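Local coordinates for protein flavodoxin (Fusobacterium nucleatum, PDB 6OHK) that binds flavin mononucleotide and probably passes electrons to a number of redox enzymes, at residues Phe10-Thr15 with Ala66-Asn71. The protein carries 1 engineered substitution. Numbering follows the deposited sequence.
Sequences FYATLT and AAWMNN. With FMN (flavin mononucleotide), chain B.
Where strand 7-11 ends and its chain runs on into the phosphate loop, the backbones of the two segments come nearest at Ala12 and Ala67, their CA atoms 6.5 Å apart, and no hydrogen bond links the two segments. Trp68 does most of the work. Its CG stands anti to its own carbonyl carbon (chi1 -79°), which carries the indole from the helix to the strand end. There the six-membered ring meets Phe10: CH2 of Trp68 is 3.8 Å from CB of Phe10, while CZ2 presents the ring edge, nearly in plane, to the Phe10 carbonyl, 3.6 Å from its O. The phenyl ring of Phe10 turns away from the helix and stacks with Phe37. Closer to the pyrrole side, the methyl CB of Ala12 rests obliquely against the indole, 3.8 Å from CD1 of Trp68, and also faces the methyl of Ala67, the two CB atoms 4.3 Å apart. The indole's polar atom is satisfied from the next strand over, since NE1 donates to Val55 O, so the buried ring is tied to strand 51-59 as well as packed on strand 7-11. On the helix side, Asn71 folds back so that its ND2 donates to Ala67 O at 2.8 Å, close to the C=O axis. Beyond Ala12 the chain leaves the helix and grips the FMN phosphate: Thr13 OG1 reaches O1P, Leu14 N and Thr15 N converge on O2P, and Thr15 OG1 bonds to O3P at 2.6 Å. Thr17 and Thr18 add their hydroxyls to the FMN site. A phosphate-binding loop between the first parallel strand and helix 17-28 is the hallmark of the flavodoxin fold; here its strand-side entrance packs against Ala67 and Trp68.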
loop_
_atom_site.group_PDB
_atom_site.type_symbol
_atom_site.label_atom_id
_atom_site.label_comp_id
_atom_site.label_asym_id
_atom_site.label_seq_id
_atom_site.Cartn_x
_atom_site.Cartn_y
_atom_site.Cartn_z
ATOM N N PHE A 10 -6.322 -3.351 -3.607
ATOM C CA PHE A 10 -6.843 -4.138 -2.490
ATOM C C PHE A 10 -6.656 -3.340 -1.211
ATOM O O PHE A 10 -5.553 -2.865 -0.955
ATOM C CB PHE A 10 -6.079 -5.446 -2.384
ATOM C CG PHE A 10 -6.360 -6.378 -3.547
ATOM C CD1 PHE A 10 -5.721 -6.225 -4.785
ATOM C CD2 PHE A 10 -7.308 -7.374 -3.425
ATOM C CE1 PHE A 10 -6.046 -7.031 -5.840
ATOM C CE2 PHE A 10 -7.628 -8.194 -4.495
ATOM C CZ PHE A 10 -7.002 -8.015 -5.683
ATOM N N TYR A 11 -7.730 -3.158 -0.444
ATOM C CA TYR A 11 -7.662 -2.333 0.759
ATOM C C TYR A 11 -8.451 -2.978 1.882
ATOM O O TYR A 11 -9.275 -3.863 1.662
ATOM C CB TYR A 11 -8.162 -0.900 0.487
ATOM C CG TYR A 11 -9.644 -0.818 0.368
ATOM C CD1 TYR A 11 -10.287 -1.123 -0.820
ATOM C CD2 TYR A 11 -10.434 -0.461 1.466
ATOM C CE1 TYR A 11 -11.669 -1.088 -0.915
ATOM C CE2 TYR A 11 -11.822 -0.432 1.370
ATOM C CZ TYR A 11 -12.419 -0.746 0.174
ATOM O OH TYR A 11 -13.838 -0.700 0.148
ATOM N N ALA A 12 -8.252 -2.441 3.085
ATOM C CA ALA A 12 -9.102 -2.710 4.226
ATOM C C ALA A 12 -9.311 -1.403 4.954
ATOM O O ALA A 12 -8.514 -0.484 4.832
ATOM C CB ALA A 12 -8.452 -3.726 5.162
ATOM N N THR A 13 -10.364 -1.346 5.764
ATOM C CA THR A 13 -10.650 -0.141 6.555
ATOM C C THR A 13 -11.403 -0.516 7.813
ATOM O O THR A 13 -12.226 -1.430 7.781
ATOM C CB THR A 13 -11.454 0.883 5.742
ATOM O OG1 THR A 13 -11.560 2.112 6.464
ATOM C CG2 THR A 13 -12.856 0.394 5.441
ATOM N N LEU A 14 -11.107 0.164 8.928
ATOM C CA LEU A 14 -11.968 0.056 10.108
ATOM C C LEU A 14 -12.960 1.206 10.171
ATOM O O LEU A 14 -14.175 0.971 10.248
ATOM C CB LEU A 14 -11.140 0.005 11.382
ATOM C CG LEU A 14 -11.961 -0.126 12.670
ATOM C CD1 LEU A 14 -12.704 -1.451 12.751
ATOM C CD2 LEU A 14 -11.060 0.095 13.885
ATOM N N THR A 15 -12.475 2.441 10.146
ATOM C CA THR A 15 -13.341 3.595 10.315
ATOM C C THR A 15 -13.552 4.436 9.074
ATOM O O THR A 15 -14.185 5.506 9.173
ATOM C CB THR A 15 -12.898 4.439 11.511
ATOM O OG1 THR A 15 -11.498 4.737 11.465
ATOM C CG2 THR A 15 -13.188 3.733 12.824
ATOM N N ALA A 66 -6.978 -6.101 10.522
ATOM C CA ALA A 66 -7.237 -7.514 10.773
ATOM C C ALA A 66 -7.574 -8.280 9.511
ATOM O O ALA A 66 -7.246 -9.467 9.417
ATOM C CB ALA A 66 -8.370 -7.681 11.788
ATOM N N ALA A 67 -8.289 -7.670 8.561
ATOM C CA ALA A 67 -8.635 -8.417 7.353
ATOM C C ALA A 67 -7.405 -8.767 6.540
ATOM O O ALA A 67 -7.379 -9.809 5.891
ATOM C CB ALA A 67 -9.628 -7.641 6.511
ATOM N N TRP A 68 -6.364 -7.937 6.558
ATOM C CA TRP A 68 -5.088 -8.337 5.986
ATOM C C TRP A 68 -4.408 -9.382 6.869
ATOM O O TRP A 68 -3.951 -10.417 6.358
ATOM C CB TRP A 68 -4.163 -7.126 5.813
ATOM C CG TRP A 68 -4.417 -6.270 4.637
ATOM C CD1 TRP A 68 -4.870 -4.985 4.647
ATOM C CD2 TRP A 68 -4.224 -6.631 3.279
ATOM N NE1 TRP A 68 -4.944 -4.515 3.345
ATOM C CE2 TRP A 68 -4.552 -5.511 2.494
ATOM C CE3 TRP A 68 -3.790 -7.793 2.646
ATOM C CZ2 TRP A 68 -4.421 -5.518 1.121
ATOM C CZ3 TRP A 68 -3.668 -7.806 1.287
ATOM C CH2 TRP A 68 -4.004 -6.677 0.533
ATOM N N MET A 69 -4.318 -9.135 8.177
ATOM C CA MET A 69 -3.586 -10.053 9.048
ATOM C C MET A 69 -4.171 -11.457 8.975
ATOM O O MET A 69 -3.426 -12.446 8.950
ATOM C CB MET A 69 -3.590 -9.531 10.489
ATOM C CG MET A 69 -2.951 -8.166 10.669
ATOM S SD MET A 69 -1.209 -8.063 10.138
ATOM C CE MET A 69 -0.413 -9.094 11.343
ATOM N N ASN A 70 -5.485 -11.563 8.906
ATOM C CA ASN A 70 -6.119 -12.872 8.872
ATOM C C ASN A 70 -5.853 -13.600 7.571
ATOM O O ASN A 70 -6.042 -14.828 7.497
ATOM C CB ASN A 70 -7.624 -12.724 9.060
ATOM C CG ASN A 70 -8.002 -12.351 10.459
ATOM O OD1 ASN A 70 -7.226 -12.504 11.384
ATOM N ND2 ASN A 70 -9.198 -11.799 10.610
ATOM N N ASN A 71 -5.439 -12.883 6.527
ATOM C CA ASN A 71 -5.208 -13.435 5.201
ATOM C C ASN A 71 -3.745 -13.554 4.856
ATOM O O ASN A 71 -3.432 -13.833 3.698
ATOM C CB ASN A 71 -5.941 -12.590 4.164
ATOM C CG ASN A 71 -7.375 -12.954 4.089
ATOM O OD1 ASN A 71 -7.676 -14.090 3.706
ATOM N ND2 ASN A 71 -8.270 -12.048 4.404
HETATM N N1 FMN B . -1.348 4.395 13.189
HETATM C C2 FMN B . -0.004 4.025 13.025
HETATM O O2 FMN B . 0.703 4.589 12.257
HETATM N N3 FMN B . 0.499 2.958 13.848
HETATM C C4 FMN B . -0.228 2.271 14.783
HETATM O O4 FMN B . 0.315 1.382 15.406
HETATM C C4A FMN B . -1.579 2.679 14.944
HETATM N N5 FMN B . -2.367 2.026 15.890
HETATM C C5A FMN B . -3.689 2.530 16.045
HETATM C C6 FMN B . -4.482 1.995 17.078
HETATM C C7 FMN B . -5.776 2.440 17.253
HETATM C C7M FMN B . -6.556 1.714 18.361
HETATM C C8 FMN B . -6.266 3.486 16.485
HETATM C C8M FMN B . -7.704 3.916 16.687
HETATM C C9 FMN B . -5.481 4.022 15.467
HETATM C C9A FMN B . -4.201 3.566 15.275
HETATM N N10 FMN B . -3.395 4.138 14.209
HETATM C C10 FMN B . -2.087 3.712 14.117
HETATM C "C1'" FMN B . -3.919 5.205 13.359
HETATM C "C2'" FMN B . -4.847 4.638 12.243
HETATM O "O2'" FMN B . -4.178 3.710 11.408
HETATM C "C3'" FMN B . -5.319 5.804 11.356
HETATM O "O3'" FMN B . -6.181 6.603 12.141
HETATM C "C4'" FMN B . -6.002 5.430 10.043
HETATM O "O4'" FMN B . -6.225 6.625 9.302
HETATM C "C5'" FMN B . -7.324 4.699 10.242
HETATM O "O5'" FMN B . -7.760 4.246 8.970
HETATM P P FMN B . -9.243 3.655 8.785
HETATM O O1P FMN B . -9.301 3.325 7.311
HETATM O O2P FMN B . -9.448 2.461 9.653
HETATM O O3P FMN B . -10.222 4.774 9.163
#